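Local coordinates for acetylacetone-cleaving enzyme (Acinetobacter johnsonii, PDB 3BAL), which cleaves acetylacetone with one molecule of oxygen to methylglyoxal and acetate, working as a homotetramer with one iron ion bound in each subunit, at residues E11-P23 / G31-E43. Residues are numbered along the deposited sequence; the frame is centred on the assembly and turned at random.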
ATOM      1  N   GLU A  11       8.027 -14.077  -8.390  1.00 17.06           N
ATOM      2  CA  GLU A  11       6.610 -14.281  -8.667  1.00 18.24           C
ATOM      3  C   GLU A  11       6.202 -15.603  -8.008  1.00 18.15           C
ATOM      4  O   GLU A  11       7.053 -16.452  -7.744  1.00 18.89           O
ATOM      5  CB  GLU A  11       6.349 -14.315 -10.180  1.00 19.28           C
ATOM      6  CG  GLU A  11       6.571 -12.967 -10.890  1.00 20.43           C
ATOM      7  CD  GLU A  11       7.947 -12.845 -11.542  1.00 23.64           C
ATOM      8  OE1 GLU A  11       8.790 -13.747 -11.343  1.00 25.58           O
ATOM      9  OE2 GLU A  11       8.186 -11.843 -12.255  1.00 23.47           O
ATOM     10  N   GLU A  12       4.913 -15.775  -7.725  1.00 16.64           N
ATOM     11  CA  GLU A  12       4.455 -16.999  -7.075  1.00 16.47           C
ATOM     12  C   GLU A  12       3.244 -17.640  -7.731  1.00 16.76           C
ATOM     13  O   GLU A  12       2.413 -16.965  -8.345  1.00 16.32           O
ATOM     14  CB  GLU A  12       4.104 -16.727  -5.611  1.00 16.32           C
ATOM     15  CG  GLU A  12       5.245 -16.215  -4.749  1.00 17.90           C
ATOM     16  CD  GLU A  12       4.742 -15.567  -3.477  1.00 20.57           C
ATOM     17  OE1 GLU A  12       3.626 -15.910  -3.030  1.00 20.88           O
ATOM     18  OE2 GLU A  12       5.459 -14.717  -2.913  1.00 23.50           O
ATOM     19  N   TYR A  13       3.164 -18.957  -7.586  1.00 15.72           N
ATOM     20  CA  TYR A  13       2.048 -19.740  -8.095  1.00 15.09           C
ATOM     21  C   TYR A  13       1.675 -20.719  -6.993  1.00 15.09           C
ATOM     22  O   TYR A  13       2.542 -21.424  -6.471  1.00 14.50           O
ATOM     23  CB  TYR A  13       2.427 -20.526  -9.349  1.00 15.91           C
ATOM     24  CG  TYR A  13       1.332 -21.488  -9.762  1.00 17.31           C
ATOM     25  CD1 TYR A  13       0.067 -21.016 -10.120  1.00 17.78           C
ATOM     26  CD2 TYR A  13       1.539 -22.872  -9.743  1.00 16.41           C
ATOM     27  CE1 TYR A  13      -0.967 -21.897 -10.441  1.00 17.68           C
ATOM     28  CE2 TYR A  13       0.511 -23.763 -10.064  1.00 16.18           C
ATOM     29  CZ  TYR A  13      -0.736 -23.268 -10.409  1.00 17.72           C
ATOM     30  OH  TYR A  13      -1.759 -24.133 -10.724  1.00 18.96           O
ATOM     31  N   VAL A  14       0.396 -20.758  -6.638  1.00 14.03           N
ATOM     32  CA  VAL A  14      -0.088 -21.656  -5.590  1.00 14.25           C
ATOM     33  C   VAL A  14      -1.360 -22.387  -6.025  1.00 15.17           C
ATOM     34  O   VAL A  14      -2.409 -21.763  -6.170  1.00 14.42           O
ATOM     35  CB  VAL A  14      -0.437 -20.881  -4.284  1.00 14.95           C
ATOM     36  CG1 VAL A  14      -0.899 -21.867  -3.206  1.00 11.91           C
ATOM     37  CG2 VAL A  14       0.759 -20.063  -3.802  1.00 12.42           C
ATOM     38  N   LYS A  15      -1.268 -23.700  -6.233  1.00 15.41           N
ATOM     39  CA  LYS A  15      -2.444 -24.479  -6.616  1.00 17.34           C
ATOM     40  C   LYS A  15      -3.300 -24.656  -5.360  1.00 17.97           C
ATOM     41  O   LYS A  15      -2.780 -24.976  -4.292  1.00 18.48           O
ATOM     42  CB  LYS A  15      -2.040 -25.858  -7.155  1.00 20.30           C
ATOM     43  CG  LYS A  15      -3.209 -26.729  -7.650  1.00 20.54           C
ATOM     44  CD  LYS A  15      -3.906 -26.106  -8.863  1.00 23.65           C
ATOM     45  CE  LYS A  15      -5.072 -26.962  -9.377  1.00 24.81           C
ATOM     46  NZ  LYS A  15      -6.192 -27.124  -8.393  1.00 23.92           N
ATOM     47  N   ILE A  16      -4.605 -24.437  -5.479  1.00 17.56           N
ATOM     48  CA  ILE A  16      -5.496 -24.578  -4.335  1.00 17.68           C
ATOM     49  C   ILE A  16      -6.144 -25.962  -4.350  1.00 18.63           C
ATOM     50  O   ILE A  16      -7.041 -26.231  -5.153  1.00 18.89           O
ATOM     51  CB  ILE A  16      -6.586 -23.492  -4.360  1.00 18.16           C
ATOM     52  CG1 ILE A  16      -5.923 -22.110  -4.394  1.00 18.60           C
ATOM     53  CG2 ILE A  16      -7.510 -23.642  -3.146  1.00 18.15           C
ATOM     54  CD1 ILE A  16      -6.886 -20.951  -4.591  1.00 19.38           C
ATOM     55  N   SER A  17      -5.693 -26.833  -3.452  1.00 18.06           N
ATOM     56  CA  SER A  17      -6.206 -28.199  -3.379  1.00 18.90           C
ATOM     57  C   SER A  17      -7.082 -28.429  -2.153  1.00 18.42           C
ATOM     58  O   SER A  17      -6.868 -27.824  -1.102  1.00 17.78           O
ATOM     59  CB  SER A  17      -5.034 -29.179  -3.361  1.00 19.20           C
ATOM     60  OG  SER A  17      -4.105 -28.857  -4.382  1.00 20.15           O
ATOM     61  N   ASP A  18      -8.066 -29.311  -2.285  1.00 17.59           N
ATOM     62  CA  ASP A  18      -8.960 -29.601  -1.176  1.00 20.14           C
ATOM     63  C   ASP A  18      -8.203 -30.133   0.024  1.00 21.84           C
ATOM     64  O   ASP A  18      -8.538 -29.825   1.165  1.00 20.88           O
ATOM     65  CB  ASP A  18     -10.021 -30.613  -1.593  1.00 20.38           C
ATOM     66  CG  ASP A  18     -11.052 -30.013  -2.510  1.00 24.20           C
ATOM     67  OD1 ASP A  18     -11.164 -28.766  -2.526  1.00 24.16           O
ATOM     68  OD2 ASP A  18     -11.759 -30.780  -3.200  1.00 24.61           O
ATOM     69  N   ASN A  19      -7.171 -30.923  -0.255  1.00 23.87           N
ATOM     70  CA  ASN A  19      -6.334 -31.543   0.766  1.00 26.20           C
ATOM     71  C   ASN A  19      -5.604 -30.594   1.702  1.00 24.38           C
ATOM     72  O   ASN A  19      -5.167 -31.012   2.769  1.00 24.94           O
ATOM     73  CB  ASN A  19      -5.288 -32.436   0.100  1.00 30.97           C
ATOM     74  CG  ASN A  19      -5.898 -33.638  -0.568  1.00 38.71           C
ATOM     75  OD1 ASN A  19      -5.208 -34.386  -1.269  1.00 43.85           O
ATOM     76  ND2 ASN A  19      -7.201 -33.844  -0.353  1.00 40.21           N
ATOM     77  N   ASN A  20      -5.464 -29.331   1.313  1.00 22.50           N
ATOM     78  CA  ASN A  20      -4.737 -28.377   2.139  1.00 21.26           C
ATOM     79  C   ASN A  20      -5.536 -27.455   3.040  1.00 20.34           C
ATOM     80  O   ASN A  20      -4.962 -26.602   3.715  1.00 20.35           O
ATOM     81  CB  ASN A  20      -3.791 -27.552   1.268  1.00 21.46           C
ATOM     82  CG  ASN A  20      -2.677 -28.389   0.692  1.00 23.17           C
ATOM     83  OD1 ASN A  20      -2.267 -29.388   1.295  1.00 22.83           O
ATOM     84  ND2 ASN A  20      -2.167 -27.989  -0.463  1.00 22.09           N
ATOM     85  N   TYR A  21      -6.852 -27.610   3.059  1.00 19.64           N
ATOM     86  CA  TYR A  21      -7.659 -26.791   3.944  1.00 20.26           C
ATOM     87  C   TYR A  21      -7.495 -27.378   5.348  1.00 21.01           C
ATOM     88  O   TYR A  21      -7.556 -28.596   5.524  1.00 20.75           O
ATOM     89  CB  TYR A  21      -9.132 -26.824   3.530  1.00 18.62           C
ATOM     90  CG  TYR A  21      -9.471 -25.937   2.338  1.00 19.71           C
ATOM     91  CD1 TYR A  21      -9.416 -26.426   1.025  1.00 18.01           C
ATOM     92  CD2 TYR A  21      -9.854 -24.604   2.528  1.00 18.03           C
ATOM     93  CE1 TYR A  21      -9.740 -25.611  -0.063  1.00 15.31           C
ATOM     94  CE2 TYR A  21     -10.176 -23.782   1.450  1.00 17.40           C
ATOM     95  CZ  TYR A  21     -10.118 -24.291   0.158  1.00 17.38           C
ATOM     96  OH  TYR A  21     -10.447 -23.471  -0.900  1.00 17.47           O
ATOM     97  N   VAL A  22      -7.259 -26.518   6.336  1.00 20.10           N
ATOM     98  CA  VAL A  22      -7.102 -26.960   7.722  1.00 19.40           C
ATOM     99  C   VAL A  22      -8.108 -26.220   8.604  1.00 20.65           C
ATOM    100  O   VAL A  22      -8.619 -25.164   8.225  1.00 17.68           O
ATOM    101  CB  VAL A  22      -5.671 -26.672   8.271  1.00 18.76           C
ATOM    102  CG1 VAL A  22      -4.637 -27.424   7.463  1.00 18.66           C
ATOM    103  CG2 VAL A  22      -5.384 -25.173   8.258  1.00 16.74           C
ATOM    104  N   PRO A  23      -8.411 -26.770   9.794  1.00 20.98           N
ATOM    105  CA  PRO A  23      -9.364 -26.116  10.697  1.00 21.83           C
ATOM    106  C   PRO A  23      -8.868 -24.730  11.124  1.00 22.20           C
ATOM    107  O   PRO A  23      -7.694 -24.558  11.456  1.00 21.32           O
ATOM    108  CB  PRO A  23      -9.444 -27.087  11.879  1.00 21.82           C
ATOM    109  CG  PRO A  23      -9.166 -28.422  11.247  1.00 21.59           C
ATOM    110  CD  PRO A  23      -8.020 -28.094  10.312  1.00 22.54           C
ATOM    111  N   GLY A  31     -18.197 -23.043  14.501  1.00 21.08           N
ATOM    112  CA  GLY A  31     -18.643 -23.848  13.380  1.00 23.16           C
ATOM    113  C   GLY A  31     -17.377 -24.430  12.784  1.00 23.88           C
ATOM    114  O   GLY A  31     -16.277 -24.001  13.132  1.00 26.64           O
ATOM    115  N   GLY A  32     -17.498 -25.391  11.883  1.00 23.48           N
ATOM    116  CA  GLY A  32     -16.293 -25.984  11.333  1.00 22.25           C
ATOM    117  C   GLY A  32     -15.635 -25.230  10.193  1.00 21.13           C
ATOM    118  O   GLY A  32     -15.520 -25.770   9.098  1.00 22.42           O
ATOM    119  N   ILE A  33     -15.195 -23.997  10.427  1.00 19.82           N
ATOM    120  CA  ILE A  33     -14.551 -23.233   9.358  1.00 18.30           C
ATOM    121  C   ILE A  33     -13.153 -23.773   9.052  1.00 17.90           C
ATOM    122  O   ILE A  33     -12.376 -24.054   9.963  1.00 18.09           O
ATOM    123  CB  ILE A  33     -14.442 -21.719   9.722  1.00 18.47           C
ATOM    124  CG1 ILE A  33     -15.837 -21.096   9.798  1.00 17.07           C
ATOM    125  CG2 ILE A  33     -13.603 -20.979   8.682  1.00 16.36           C
ATOM    126  CD1 ILE A  33     -15.831 -19.608  10.086  1.00 19.62           C
ATOM    127  N   THR A  34     -12.845 -23.941   7.771  1.00 16.93           N
ATOM    128  CA  THR A  34     -11.526 -24.417   7.362  1.00 16.13           C
ATOM    129  C   THR A  34     -10.924 -23.360   6.437  1.00 16.54           C
ATOM    130  O   THR A  34     -11.657 -22.584   5.816  1.00 17.56           O
ATOM    131  CB  THR A  34     -11.604 -25.804   6.650  1.00 15.82           C
ATOM    132  OG1 THR A  34     -12.593 -25.772   5.612  1.00 16.72           O
ATOM    133  CG2 THR A  34     -11.954 -26.898   7.657  1.00 14.06           C
ATOM    134  N   TRP A  35      -9.602 -23.300   6.355  1.00 15.17           N
ATOM    135  CA  TRP A  35      -8.987 -22.282   5.511  1.00 15.56           C
ATOM    136  C   TRP A  35      -7.637 -22.682   4.950  1.00 16.11           C
ATOM    137  O   TRP A  35      -7.141 -23.781   5.205  1.00 14.86           O
ATOM    138  CB  TRP A  35      -8.820 -20.969   6.299  1.00 15.76           C
ATOM    139  CG  TRP A  35      -7.687 -21.002   7.318  1.00 17.12           C
ATOM    140  CD1 TRP A  35      -7.467 -21.958   8.269  1.00 17.74           C
ATOM    141  CD2 TRP A  35      -6.621 -20.049   7.462  1.00 18.19           C
ATOM    142  NE1 TRP A  35      -6.333 -21.666   8.990  1.00 18.53           N
ATOM    143  CE2 TRP A  35      -5.792 -20.502   8.514  1.00 18.24           C
ATOM    144  CE3 TRP A  35      -6.283 -18.857   6.803  1.00 16.29           C
ATOM    145  CZ2 TRP A  35      -4.646 -19.806   8.921  1.00 17.45           C
ATOM    146  CZ3 TRP A  35      -5.143 -18.167   7.211  1.00 16.41           C
ATOM    147  CH2 TRP A  35      -4.339 -18.645   8.258  1.00 16.87           C
ATOM    148  N   GLN A  36      -7.069 -21.757   4.178  1.00 16.45           N
ATOM    149  CA  GLN A  36      -5.756 -21.898   3.558  1.00 18.55           C
ATOM    150  C   GLN A  36      -5.120 -20.518   3.397  1.00 18.10           C
ATOM    151  O   GLN A  36      -5.737 -19.615   2.831  1.00 17.37           O
ATOM    152  CB  GLN A  36      -5.840 -22.515   2.154  1.00 19.31           C
ATOM    153  CG  GLN A  36      -5.926 -24.031   2.096  1.00 20.82           C
ATOM    154  CD  GLN A  36      -5.664 -24.561   0.695  1.00 21.13           C
ATOM    155  OE1 GLN A  36      -4.611 -24.284   0.101  1.00 19.40           O
ATOM    156  NE2 GLN A  36      -6.613 -25.329   0.158  1.00 17.81           N
ATOM    157  N   LEU A  37      -3.899 -20.360   3.907  1.00 16.55           N
ATOM    158  CA  LEU A  37      -3.163 -19.118   3.755  1.00 15.07           C
ATOM    159  C   LEU A  37      -2.520 -19.256   2.370  1.00 15.31           C
ATOM    160  O   LEU A  37      -1.862 -20.266   2.087  1.00 15.40           O
ATOM    161  CB  LEU A  37      -2.084 -18.987   4.834  1.00 13.72           C
ATOM    162  CG  LEU A  37      -1.229 -17.708   4.771  1.00 15.64           C
ATOM    163  CD1 LEU A  37      -2.106 -16.469   4.963  1.00 12.76           C
ATOM    164  CD2 LEU A  37      -0.155 -17.768   5.850  1.00 14.43           C
ATOM    165  N   LEU A  38      -2.720 -18.253   1.511  1.00 13.15           N
ATOM    166  CA  LEU A  38      -2.202 -18.280   0.144  1.00 12.01           C
ATOM    167  C   LEU A  38      -0.957 -17.437  -0.112  1.00 13.31           C
ATOM    168  O   LEU A  38      -0.123 -17.793  -0.948  1.00 11.92           O
ATOM    169  CB  LEU A  38      -3.303 -17.834  -0.824  1.00 10.85           C
ATOM    170  CG  LEU A  38      -4.579 -18.681  -0.828  1.00 10.70           C
ATOM    171  CD1 LEU A  38      -5.643 -18.001  -1.663  1.00 10.45           C
ATOM    172  CD2 LEU A  38      -4.274 -20.073  -1.371  1.00 11.47           C
ATOM    173  N   HIS A  39      -0.837 -16.315   0.596  1.00 14.44           N
ATOM    174  CA  HIS A  39       0.307 -15.427   0.408  1.00 14.73           C
ATOM    175  C   HIS A  39       0.491 -14.412   1.531  1.00 15.84           C
ATOM    176  O   HIS A  39      -0.474 -13.950   2.149  1.00 14.37           O
ATOM    177  CB  HIS A  39       0.173 -14.688  -0.931  1.00 13.13           C
ATOM    178  CG  HIS A  39       1.208 -13.628  -1.152  1.00 11.20           C
ATOM    179  ND1 HIS A  39       1.006 -12.307  -0.814  1.00 12.04           N
ATOM    180  CD2 HIS A  39       2.448 -13.693  -1.690  1.00 11.07           C
ATOM    181  CE1 HIS A  39       2.076 -11.603  -1.137  1.00 10.08           C
ATOM    182  NE2 HIS A  39       2.966 -12.420  -1.670  1.00 13.14           N
ATOM    183  N   SER A  40       1.748 -14.067   1.774  1.00 16.03           N
ATOM    184  CA  SER A  40       2.101 -13.097   2.796  1.00 16.98           C
ATOM    185  C   SER A  40       3.126 -12.114   2.219  1.00 16.16           C
ATOM    186  O   SER A  40       4.089 -12.524   1.580  1.00 15.89           O
ATOM    187  CB  SER A  40       2.677 -13.835   4.012  1.00 17.71           C
ATOM    188  OG  SER A  40       3.183 -12.931   4.968  1.00 25.77           O
ATOM    189  N   SER A  41       2.885 -10.820   2.403  1.00 14.68           N
ATOM    190  CA  SER A  41       3.809  -9.789   1.941  1.00 14.15           C
ATOM    191  C   SER A  41       4.358  -9.119   3.208  1.00 15.48           C
ATOM    192  O   SER A  41       3.752  -8.184   3.745  1.00 13.08           O
ATOM    193  CB  SER A  41       3.082  -8.766   1.063  1.00 15.82           C
ATOM    194  OG  SER A  41       3.165  -9.102  -0.312  1.00 14.73           O
ATOM    195  N   PRO A  42       5.516  -9.599   3.706  1.00 15.45           N
ATOM    196  CA  PRO A  42       6.135  -9.053   4.921  1.00 15.61           C
ATOM    197  C   PRO A  42       6.586  -7.600   4.850  1.00 15.38           C
ATOM    198  O   PRO A  42       6.681  -6.920   5.874  1.00 14.62           O
ATOM    199  CB  PRO A  42       7.289 -10.019   5.181  1.00 15.29           C
ATOM    200  CG  PRO A  42       7.697 -10.419   3.794  1.00 17.08           C
ATOM    201  CD  PRO A  42       6.366 -10.647   3.106  1.00 15.74           C
ATOM    202  N   GLU A  43       6.861  -7.128   3.642  1.00 15.28           N
ATOM    203  CA  GLU A  43       7.304  -5.753   3.445  1.00 15.97           C
ATOM    204  C   GLU A  43       6.101  -4.809   3.444  1.00 16.23           C
ATOM    205  O   GLU A  43       6.120  -3.755   4.082  1.00 17.09           O
ATOM    206  CB  GLU A  43       8.050  -5.657   2.117  1.00 16.19           C
ATOM    207  CG  GLU A  43       8.739  -4.341   1.849  1.00 18.40           C
ATOM    208  CD  GLU A  43       9.501  -4.376   0.535  1.00 21.41           C
ATOM    209  OE1 GLU A  43       8.863  -4.263  -0.540  1.00 19.87           O
ATOM    210  OE2 GLU A  43      10.743  -4.541   0.581  1.00 22.69           O
TER
HETATM  211  O   HOH W   1       2.809 -17.739  -1.175  1.00 17.50           O
HETATM  212  O   HOH W   2      -3.600 -25.867  -1.758  1.00 15.75           O
HETATM  213  O   HOH W   3      -5.194 -22.901  11.492  1.00 23.84           O
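Gln36 reaches from strand 34-41 past the Tyr21 ring to Ser17 O, in the turn of residues 17-21. CB leaves to the side of the turn; with CG anti to the carbonyl carbon (chi1 -83°) the extended chain carries the amide across. CG lies over the Tyr21 ring, 4.1 Å from its centroid in a CH-pi contact, and also meets Asn20 O at 3.2 Å. CD and OE1 come alongside Asn20 CB. At the tip NE2 sits above the same ring face, toward the rim, with the amide plane turned 81° from the ring, and gives a weak, bent hydrogen bond to Ser17 O (2.8 Å). OE1 lies 2.6 Å from a water that accepts from Ser17 N and Asn20 ND2 and has too few protons for every acceptor in reach, Lys15 O among them. Asn20 OD1 is held by Lys149 NZ.

Beyond the turn, Val22 and Trp35 form an antiparallel hydrogen-bonded pair, Val22 N to Trp35 O at 3.0 Å and Trp35 N to Val22 O at 2.8 Å. This adds strand 22-23 to the edge of a jelly-roll sheet of the cupin fold. Toward the other end Leu38 CD2 packs on Ile16 CG1 (4.0 Å), and strand 12-15 pairs with a strand of a second subunit. Direct strand pairing thus gives way to an amide and ordered water, which tie the polar backbone of the turn to the sheet.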